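PDB 3G7M: xylanase inhibitor TL-XI from Triticum aestivum, which inhibits xylanases noncompetitively, as a small thaumatin-like protein of wheat that probably takes part in plant defence. Local coordinates for residues A[16-21]-A[47-52]; A[101-106]-A[127-132]; A[96-101]-A[113-118]. The protein carries 4 engineered substitutions. One frame throughout, in Å; residues are numbered along the deposited sequence.

Interaction 1. Residues A[16-21]-A[47-52]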
loop_
_atom_site.group_PDB
_atom_site.type_symbol
_atom_site.label_atom_id
_atom_site.label_comp_id
_atom_site.label_asym_id
_atom_site.label_seq_id
_atom_site.Cartn_x
_atom_site.Cartn_y
_atom_site.Cartn_z
ATOM N N ALA A 16 4.299 -0.503 3.504
ATOM C CA ALA A 16 4.182 -1.772 4.163
ATOM C C ALA A 16 3.246 -2.619 3.378
ATOM O O ALA A 16 2.145 -2.195 3.033
ATOM C CB ALA A 16 3.677 -1.595 5.544
ATOM N N VAL A 17 3.696 -3.831 3.096
ATOM C CA VAL A 17 2.884 -4.785 2.418
ATOM C C VAL A 17 2.685 -5.958 3.373
ATOM O O VAL A 17 3.651 -6.516 3.900
ATOM C CB VAL A 17 3.535 -5.219 1.078
ATOM C CG1 VAL A 17 2.641 -6.210 0.301
ATOM C CG2 VAL A 17 3.847 -4.017 0.225
ATOM N N ALA A 18 1.419 -6.315 3.597
ATOM C CA ALA A 18 1.035 -7.541 4.324
ATOM C C ALA A 18 -0.149 -8.264 3.648
ATOM O O ALA A 18 -1.131 -7.629 3.329
ATOM C CB ALA A 18 0.718 -7.223 5.801
ATOM N N LEU A 19 -0.043 -9.583 3.434
ATOM C CA LEU A 19 -1.168 -10.411 2.968
ATOM C C LEU A 19 -2.306 -10.440 3.993
ATOM O O LEU A 19 -2.075 -10.346 5.202
ATOM C CB LEU A 19 -0.689 -11.828 2.722
ATOM C CG LEU A 19 0.188 -12.123 1.487
ATOM C CD1 LEU A 19 1.620 -11.779 1.756
ATOM C CD2 LEU A 19 0.134 -13.593 1.132
ATOM N N VAL A 20 -3.538 -10.585 3.519
ATOM C CA VAL A 20 -4.721 -10.334 4.369
ATOM C C VAL A 20 -4.854 -11.272 5.544
ATOM O O VAL A 20 -5.410 -10.878 6.588
ATOM C CB VAL A 20 -6.072 -10.324 3.590
ATOM C CG1 VAL A 20 -6.126 -9.165 2.593
ATOM C CG2 VAL A 20 -6.312 -11.665 2.917
ATOM N N LEU A 21 -4.353 -12.497 5.379
ATOM C CA LEU A 21 -4.581 -13.521 6.392
ATOM C C LEU A 21 -3.357 -13.967 7.191
ATOM O O LEU A 21 -3.432 -14.922 7.977
ATOM C CB LEU A 21 -5.306 -14.717 5.779
ATOM C CG LEU A 21 -6.642 -14.415 5.091
ATOM C CD1 LEU A 21 -7.219 -15.700 4.576
ATOM C CD2 LEU A 21 -7.623 -13.705 6.011
ATOM N N TYR A 47 -2.492 -6.277 1.639
ATOM C CA TYR A 47 -2.784 -4.911 2.054
ATOM C C TYR A 47 -1.524 -4.140 1.772
ATOM O O TYR A 47 -0.407 -4.667 2.004
ATOM C CB TYR A 47 -3.104 -4.815 3.557
ATOM C CG TYR A 47 -4.496 -5.251 3.951
ATOM C CD1 TYR A 47 -5.610 -4.739 3.275
ATOM C CD2 TYR A 47 -4.694 -6.161 5.014
ATOM C CE1 TYR A 47 -6.889 -5.127 3.635
ATOM C CE2 TYR A 47 -5.972 -6.566 5.390
ATOM C CZ TYR A 47 -7.075 -6.053 4.700
ATOM O OH TYR A 47 -8.358 -6.481 5.063
ATOM N N ILE A 48 -1.694 -2.894 1.295
ATOM C CA ILE A 48 -0.561 -2.032 1.006
ATOM C C ILE A 48 -0.904 -0.684 1.580
ATOM O O ILE A 48 -1.954 -0.116 1.263
ATOM C CB ILE A 48 -0.319 -1.939 -0.543
ATOM C CG1 ILE A 48 0.090 -3.306 -1.083
ATOM C CG2 ILE A 48 0.720 -0.856 -0.913
ATOM C CD1 ILE A 48 0.042 -3.423 -2.557
ATOM N N TRP A 49 -0.028 -0.168 2.429
ATOM C CA TRP A 49 -0.198 1.177 2.982
ATOM C C TRP A 49 1.133 1.842 3.253
ATOM O O TRP A 49 2.129 1.161 3.437
ATOM C CB TRP A 49 -1.030 1.133 4.281
ATOM C CG TRP A 49 -0.321 0.522 5.446
ATOM C CD1 TRP A 49 0.377 1.174 6.396
ATOM C CD2 TRP A 49 -0.268 -0.868 5.782
ATOM N NE1 TRP A 49 0.879 0.284 7.314
ATOM C CE2 TRP A 49 0.499 -0.980 6.962
ATOM C CE3 TRP A 49 -0.797 -2.029 5.202
ATOM C CZ2 TRP A 49 0.770 -2.203 7.568
ATOM C CZ3 TRP A 49 -0.526 -3.244 5.802
ATOM C CH2 TRP A 49 0.252 -3.319 6.974
ATOM N N GLY A 50 1.130 3.170 3.313
ATOM C CA GLY A 50 2.318 3.929 3.680
ATOM C C GLY A 50 2.329 4.389 5.128
ATOM O O GLY A 50 1.274 4.676 5.707
ATOM N N ARG A 51 3.540 4.477 5.695
ATOM C CA ARG A 51 3.745 4.953 7.058
ATOM C C ARG A 51 4.676 6.146 7.059
ATOM O O ARG A 51 5.673 6.166 6.325
ATOM C CB ARG A 51 4.353 3.858 7.917
ATOM C CG ARG A 51 3.677 2.502 7.805
ATOM C CD ARG A 51 4.567 1.457 8.435
ATOM N NE ARG A 51 5.633 1.037 7.541
ATOM C CZ ARG A 51 6.666 0.297 7.912
ATOM N NH1 ARG A 51 6.789 -0.077 9.176
ATOM N NH2 ARG A 51 7.580 -0.063 7.019
ATOM N N THR A 52 4.350 7.138 7.890
ATOM C CA THR A 52 5.147 8.358 7.945
ATOM C C THR A 52 5.665 8.526 9.336
ATOM O O THR A 52 5.050 8.028 10.264
ATOM C CB THR A 52 4.322 9.612 7.571
ATOM O OG1 THR A 52 3.227 9.790 8.491
ATOM C CG2 THR A 52 3.799 9.513 6.134
#

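Interaction 2. Residues A[101-106]-A[127-132]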
loop_
_atom_site.group_PDB
_atom_site.type_symbol
_atom_site.label_atom_id
_atom_site.label_comp_id
_atom_site.label_asym_id
_atom_site.label_seq_id
_atom_site.Cartn_x
_atom_site.Cartn_y
_atom_site.Cartn_z
ATOM N N THR A 101 -9.348 2.225 0.138
ATOM C CA THR A 101 -10.294 2.979 0.980
ATOM C C THR A 101 -9.642 4.102 1.774
ATOM O O THR A 101 -8.481 4.020 2.132
ATOM C CB THR A 101 -11.012 2.058 1.956
ATOM O OG1 THR A 101 -11.888 2.854 2.788
ATOM C CG2 THR A 101 -10.022 1.302 2.830
ATOM N N SER A 102 -10.393 5.150 2.058
ATOM C CA SER A 102 -9.927 6.179 2.984
ATOM C C SER A 102 -11.085 6.515 3.946
ATOM O O SER A 102 -11.257 7.646 4.399
ATOM C CB SER A 102 -9.394 7.379 2.216
ATOM O OG SER A 102 -10.443 7.984 1.505
ATOM N N THR A 103 -11.877 5.501 4.263
ATOM C CA THR A 103 -12.973 5.698 5.167
ATOM C C THR A 103 -12.916 4.698 6.307
ATOM O O THR A 103 -13.321 5.016 7.440
ATOM C CB THR A 103 -14.321 5.649 4.429
ATOM O OG1 THR A 103 -14.175 6.319 3.176
ATOM C CG2 THR A 103 -15.450 6.353 5.230
ATOM N N LEU A 104 -12.417 3.497 6.020
ATOM C CA LEU A 104 -12.479 2.394 6.985
ATOM C C LEU A 104 -11.552 2.620 8.168
ATOM O O LEU A 104 -11.954 2.389 9.330
ATOM C CB LEU A 104 -12.183 1.059 6.307
ATOM C CG LEU A 104 -11.825 -0.095 7.244
ATOM C CD1 LEU A 104 -13.038 -0.559 8.033
ATOM C CD2 LEU A 104 -11.189 -1.254 6.479
ATOM N N LYS A 105 -10.323 3.075 7.862
ATOM C CA LYS A 105 -9.287 3.235 8.877
ATOM C C LYS A 105 -8.782 4.669 8.870
ATOM O O LYS A 105 -7.751 4.980 9.496
ATOM C CB LYS A 105 -8.090 2.285 8.615
ATOM C CG LYS A 105 -8.238 0.774 8.980
ATOM C CD LYS A 105 -8.009 0.526 10.458
ATOM C CE LYS A 105 -8.238 -0.926 10.829
ATOM N NZ LYS A 105 -7.139 -1.758 10.303
ATOM N N GLY A 106 -9.495 5.539 8.153
ATOM C CA GLY A 106 -9.165 6.968 8.102
ATOM C C GLY A 106 -8.376 7.330 6.860
ATOM O O GLY A 106 -8.447 6.625 5.852
ATOM N N GLY A 127 -12.477 9.781 2.190
ATOM C CA GLY A 127 -13.811 9.541 1.643
ATOM C C GLY A 127 -13.812 9.355 0.138
ATOM O O GLY A 127 -14.757 9.730 -0.538
ATOM N N CYS A 128 -12.745 8.771 -0.384
ATOM C CA CYS A 128 -12.569 8.593 -1.816
ATOM C C CYS A 128 -13.441 7.468 -2.321
ATOM O O CYS A 128 -13.938 7.491 -3.450
ATOM C CB CYS A 128 -11.098 8.318 -2.134
ATOM S SG CYS A 128 -10.425 6.772 -1.477
ATOM N N ASP A 129 -13.619 6.475 -1.458
ATOM C CA ASP A 129 -14.523 5.344 -1.695
ATOM C C ASP A 129 -15.957 5.633 -1.201
ATOM O O ASP A 129 -16.217 5.694 0.006
ATOM C CB ASP A 129 -13.944 4.064 -1.068
ATOM C CG ASP A 129 -13.550 4.227 0.418
ATOM O OD1 ASP A 129 -12.736 5.099 0.766
ATOM O OD2 ASP A 129 -14.058 3.440 1.255
ATOM N N VAL A 130 -16.873 5.866 -2.143
ATOM C CA VAL A 130 -18.261 6.103 -1.809
ATOM C C VAL A 130 -18.852 4.831 -1.195
ATOM O O VAL A 130 -19.578 4.893 -0.203
ATOM C CB VAL A 130 -19.044 6.534 -3.061
ATOM C CG1 VAL A 130 -20.525 6.626 -2.770
ATOM C CG2 VAL A 130 -18.533 7.881 -3.552
ATOM N N VAL A 131 -18.521 3.680 -1.791
ATOM C CA VAL A 131 -18.963 2.374 -1.309
ATOM C C VAL A 131 -17.977 1.356 -1.845
ATOM O O VAL A 131 -17.463 1.519 -2.935
ATOM C CB VAL A 131 -20.423 2.023 -1.803
ATOM C CG1 VAL A 131 -20.469 1.706 -3.317
ATOM C CG2 VAL A 131 -21.029 0.881 -0.965
ATOM N N GLN A 132 -17.710 0.306 -1.086
ATOM C CA GLN A 132 -16.911 -0.793 -1.587
ATOM C C GLN A 132 -17.798 -1.760 -2.372
ATOM O O GLN A 132 -18.963 -1.949 -2.020
ATOM C CB GLN A 132 -16.241 -1.505 -0.425
ATOM C CG GLN A 132 -15.230 -0.650 0.244
ATOM C CD GLN A 132 -14.079 -0.346 -0.658
ATOM O OE1 GLN A 132 -13.634 -1.194 -1.417
ATOM N NE2 GLN A 132 -13.565 0.857 -0.567
#

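Interaction 3. Residues A[96-101]-A[113-118]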
loop_
_atom_site.group_PDB
_atom_site.type_symbol
_atom_site.label_atom_id
_atom_site.label_comp_id
_atom_site.label_asym_id
_atom_site.label_seq_id
_atom_site.Cartn_x
_atom_site.Cartn_y
_atom_site.Cartn_z
ATOM N N TYR A 96 -5.067 -9.054 -12.059
ATOM C CA TYR A 96 -4.941 -8.255 -10.853
ATOM C C TYR A 96 -6.248 -7.512 -10.655
ATOM O O TYR A 96 -6.890 -7.131 -11.618
ATOM C CB TYR A 96 -3.779 -7.228 -10.955
ATOM C CG TYR A 96 -2.369 -7.769 -11.231
ATOM C CD1 TYR A 96 -1.694 -8.543 -10.273
ATOM C CD2 TYR A 96 -1.688 -7.474 -12.448
ATOM C CE1 TYR A 96 -0.397 -9.044 -10.529
ATOM C CE2 TYR A 96 -0.392 -7.972 -12.705
ATOM C CZ TYR A 96 0.243 -8.746 -11.745
ATOM O OH TYR A 96 1.500 -9.245 -12.019
ATOM N N THR A 97 -6.651 -7.310 -9.402
ATOM C CA THR A 97 -7.717 -6.355 -9.036
ATOM C C THR A 97 -7.137 -5.524 -7.941
ATOM O O THR A 97 -6.423 -6.048 -7.077
ATOM C CB THR A 97 -8.984 -7.037 -8.466
ATOM O OG1 THR A 97 -8.632 -7.903 -7.370
ATOM C CG2 THR A 97 -9.665 -7.905 -9.536
ATOM N N TYR A 98 -7.419 -4.229 -7.966
ATOM C CA TYR A 98 -6.822 -3.310 -6.986
ATOM C C TYR A 98 -7.849 -2.311 -6.433
ATOM O O TYR A 98 -8.536 -1.640 -7.182
ATOM C CB TYR A 98 -5.580 -2.611 -7.570
ATOM C CG TYR A 98 -5.760 -2.104 -8.993
ATOM C CD1 TYR A 98 -5.661 -2.956 -10.082
ATOM C CD2 TYR A 98 -6.040 -0.770 -9.238
ATOM C CE1 TYR A 98 -5.848 -2.502 -11.355
ATOM C CE2 TYR A 98 -6.240 -0.309 -10.527
ATOM C CZ TYR A 98 -6.139 -1.180 -11.581
ATOM O OH TYR A 98 -6.326 -0.723 -12.875
ATOM N N GLY A 99 -7.977 -2.250 -5.115
ATOM C CA GLY A 99 -8.983 -1.406 -4.471
ATOM C C GLY A 99 -8.373 -0.624 -3.335
ATOM O O GLY A 99 -7.258 -0.905 -2.908
ATOM N N VAL A 100 -9.091 0.377 -2.850
ATOM C CA VAL A 100 -8.505 1.280 -1.888
ATOM C C VAL A 100 -9.633 1.860 -1.105
ATOM O O VAL A 100 -10.741 1.977 -1.616
ATOM C CB VAL A 100 -7.647 2.411 -2.617
ATOM C CG1 VAL A 100 -8.528 3.326 -3.502
ATOM C CG2 VAL A 100 -6.754 3.235 -1.620
ATOM N N THR A 101 -9.348 2.225 0.138
ATOM C CA THR A 101 -10.294 2.979 0.980
ATOM C C THR A 101 -9.642 4.102 1.774
ATOM O O THR A 101 -8.481 4.020 2.132
ATOM C CB THR A 101 -11.012 2.058 1.956
ATOM O OG1 THR A 101 -11.888 2.854 2.788
ATOM C CG2 THR A 101 -10.022 1.302 2.830
ATOM N N LEU A 113 -3.768 4.117 -7.249
ATOM C CA LEU A 113 -3.485 2.760 -7.722
ATOM C C LEU A 113 -3.757 2.729 -9.204
ATOM O O LEU A 113 -4.853 3.124 -9.655
ATOM C CB LEU A 113 -4.367 1.743 -7.012
ATOM C CG LEU A 113 -4.038 1.482 -5.529
ATOM C CD1 LEU A 113 -4.476 2.649 -4.611
ATOM C CD2 LEU A 113 -4.697 0.198 -5.055
ATOM N N LYS A 114 -2.759 2.297 -9.971
ATOM C CA LYS A 114 -2.937 2.166 -11.418
ATOM C C LYS A 114 -2.281 0.930 -12.065
ATOM O O LYS A 114 -1.270 0.414 -11.590
ATOM C CB LYS A 114 -2.551 3.467 -12.162
ATOM C CG LYS A 114 -1.149 3.976 -11.889
ATOM C CD LYS A 114 -0.895 5.339 -12.531
ATOM C CE LYS A 114 -1.507 6.445 -11.676
ATOM N NZ LYS A 114 -1.156 7.767 -12.213
ATOM N N CYS A 115 -2.889 0.472 -13.159
ATOM C CA CYS A 115 -2.369 -0.627 -13.933
ATOM C C CYS A 115 -2.112 -0.195 -15.367
ATOM O O CYS A 115 -2.864 0.623 -15.919
ATOM C CB CYS A 115 -3.351 -1.786 -13.917
ATOM S SG CYS A 115 -2.547 -3.339 -14.278
ATOM N N SER A 116 -1.057 -0.762 -15.967
ATOM C CA SER A 116 -0.686 -0.457 -17.343
ATOM C C SER A 116 -1.731 -0.970 -18.349
ATOM O O SER A 116 -1.746 -0.565 -19.514
ATOM C CB SER A 116 0.705 -1.022 -17.647
ATOM O OG SER A 116 0.756 -2.427 -17.459
ATOM N N SER A 117 -2.603 -1.854 -17.863
ATOM C CA SER A 117 -3.697 -2.424 -18.639
ATOM C C SER A 117 -5.067 -1.968 -18.136
ATOM O O SER A 117 -6.095 -2.114 -18.830
ATOM C CB SER A 117 -3.615 -3.960 -18.600
ATOM O OG SER A 117 -2.393 -4.343 -19.191
ATOM N N GLY A 118 -5.075 -1.395 -16.933
ATOM C CA GLY A 118 -6.317 -1.000 -16.343
ATOM C C GLY A 118 -6.460 0.489 -16.262
ATOM O O GLY A 118 -5.586 1.227 -16.719
#

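Interaction 1. Residues A[16-21]-A[47-52]
Ala16, Val17 and Ala18 run antiparallel to Trp49, Ile48 and Tyr47, joining strands 13-19 and 44-52 within the six-stranded antiparallel sheet of this thaumatin-like fold. The N-to-C directions of the two strand segments differ by 160°, and their axes approach to 4.8 Å. Four backbone hydrogen bonds set the register. Ala16 and Trp49 bond both ways, Ala16 N to Trp49 O at 2.7 Å and Trp49 N to Ala16 O at 3.0 Å; Ala18 and Tyr47 do the same. Between them, Val17 and Ile48 form the non-hydrogen-bonded pair, their side chains side by side on the face turned to Leu3 and Ile5 of strand 3-7.

On the other face the evidence is CH-pi geometry. Trp49 places CG between its backbone N and carbonyl carbon (chi1 71°), which swings the indole beneath Ala16, whose CB stands 3.8 Å from the centroid of the six-membered ring. Ala18 CB instead meets the ring edge, 4.1 Å from Trp49 CH2. The indole NE1 binds Gly67 O, tying the ring to a loop. A serine in place of Trp49 would probably leave Gly67 O without this donor and open a gap beneath Ala16.

Past the pairing, the side chain of Val20 crosses that of Tyr47 at about a right angle and sets CG1 over the phenol face, 3.9 Å from its centroid and 16° off the ring normal.

Interaction 2. Residues A[101-106]-A[127-132]
Ser102 and Gly127 join two irregular loops that come together without strand pairing. Thr101 CA lies 5.5 Å from Asp129 CA, and Thr103 CA lies at a similar distance from Gly127 CA, so the loops run side by side in opposite senses. One backbone-to-backbone bond, from Gly127 N to Ser102 O, spans them, and it is weak. Within 101-106 the chain folds into an ST turn: Thr101 OG1 accepts from Thr103 N at 3.0 Å.

Side chains therefore do most of the joining, and the carboxylate of Asp129 receives four donors. Thr101 OG1 gives its hydrogen to Asp129 OD2 at 2.7 Å, and Gln132 NE2, from the same loop as Asp129, reaches that oxygen from the same face of the carboxylate. The other oxygen, OD1, takes Ser102 N at 2.7 Å in a nearly straight bond (168° at the hydrogen) and Thr103 OG1 from the opposite face. Each donor stands well out of the carboxylate plane. Such a set of donors would probably hold the group against rotation and stabilise its negative charge.

Ser102 makes the second junction. Its OG, turned between the backbone N and the carbonyl carbon (chi1 65°), accepts from Gly127 N at 2.8 Å and from Cys128 N at 3.1 Å, the latter almost linearly, while it also makes a hydrogen bond with Lys125 O.

The centre of the contact lies about 14 Å from the centre of the chain. Cys128 is linked by a disulfide to Cys123 of strand 121-123, Gln132 NE2 donates to Val100 O and Gln132 OE1 accepts from Tyr134 N, and Thr101 pairs through its backbone with Met86, where strands 95-101 and 86-91 meet.

Interaction 3. Residues A[96-101]-A[113-118]
Tyr98 and Leu113 pack against each other between two sheets, the two layers of the thaumatin-like sandwich. The segment axes are 7.7 Å apart at their closest and antiparallel at 164°, but no hydrogen bond crosses between them; the contact rests on side chains, against one another and against backbone atoms of the facing segment.

The course of Tyr98 shows how the two layers are packed. Its CB lies 3.9 Å from Leu113 CD2, and chi1 of 44°, with CG between the backbone N and the carbonyl carbon, carries the ring along the opposite strand. The two side chains pass one another head to tail. Farther out, Tyr98 CD2 touches Leu113 CB at 3.8 Å and CE2 comes near Leu113 O. Across the ring from CE2, Tyr98 CE1 lies 3.6 Å from Cys115 CB, with CZ 3.7 Å from that atom. At the tip, the hydroxyl passes Cys115 CB and stands 3.5 Å from Gly118 CA. The OH is hydrogen-bonded to Asp119 O, so the buried polar end is satisfied just past the turn.

Leu113 continues the apolar layer: its CD1 packs 3.8 Å from Val100 CB, and its CD2 approaches Gly99 O.

Strand 95-101 lies between 86-91 and 135-139 in its own sheet, while strand 111-115 lies between 145-149 and 121-123 in the other; the Cys115-Cys138 disulfide ties the two layers together covalently.

The three contacts join different levels of one thaumatin-like domain. Interaction 1 pairs neighbouring strands within the six-stranded sheet; interaction 3 begins on strand 95-101 of that same sheet, two strands beyond 44-52, and crosses to the five-stranded one; interaction 2 ties together the loops at one end. Their centres are 15 to 16 Å apart. Interaction 1 closes along the chain before the others open, and it touches neither, nearest atoms staying about 6 Å away. Interactions 2 and 3 alternate along the chain, share Thr101 and touch at the end of strand 95-101. That strand therefore runs from the packed interface directly into the polar loop junction, in a chain without helices.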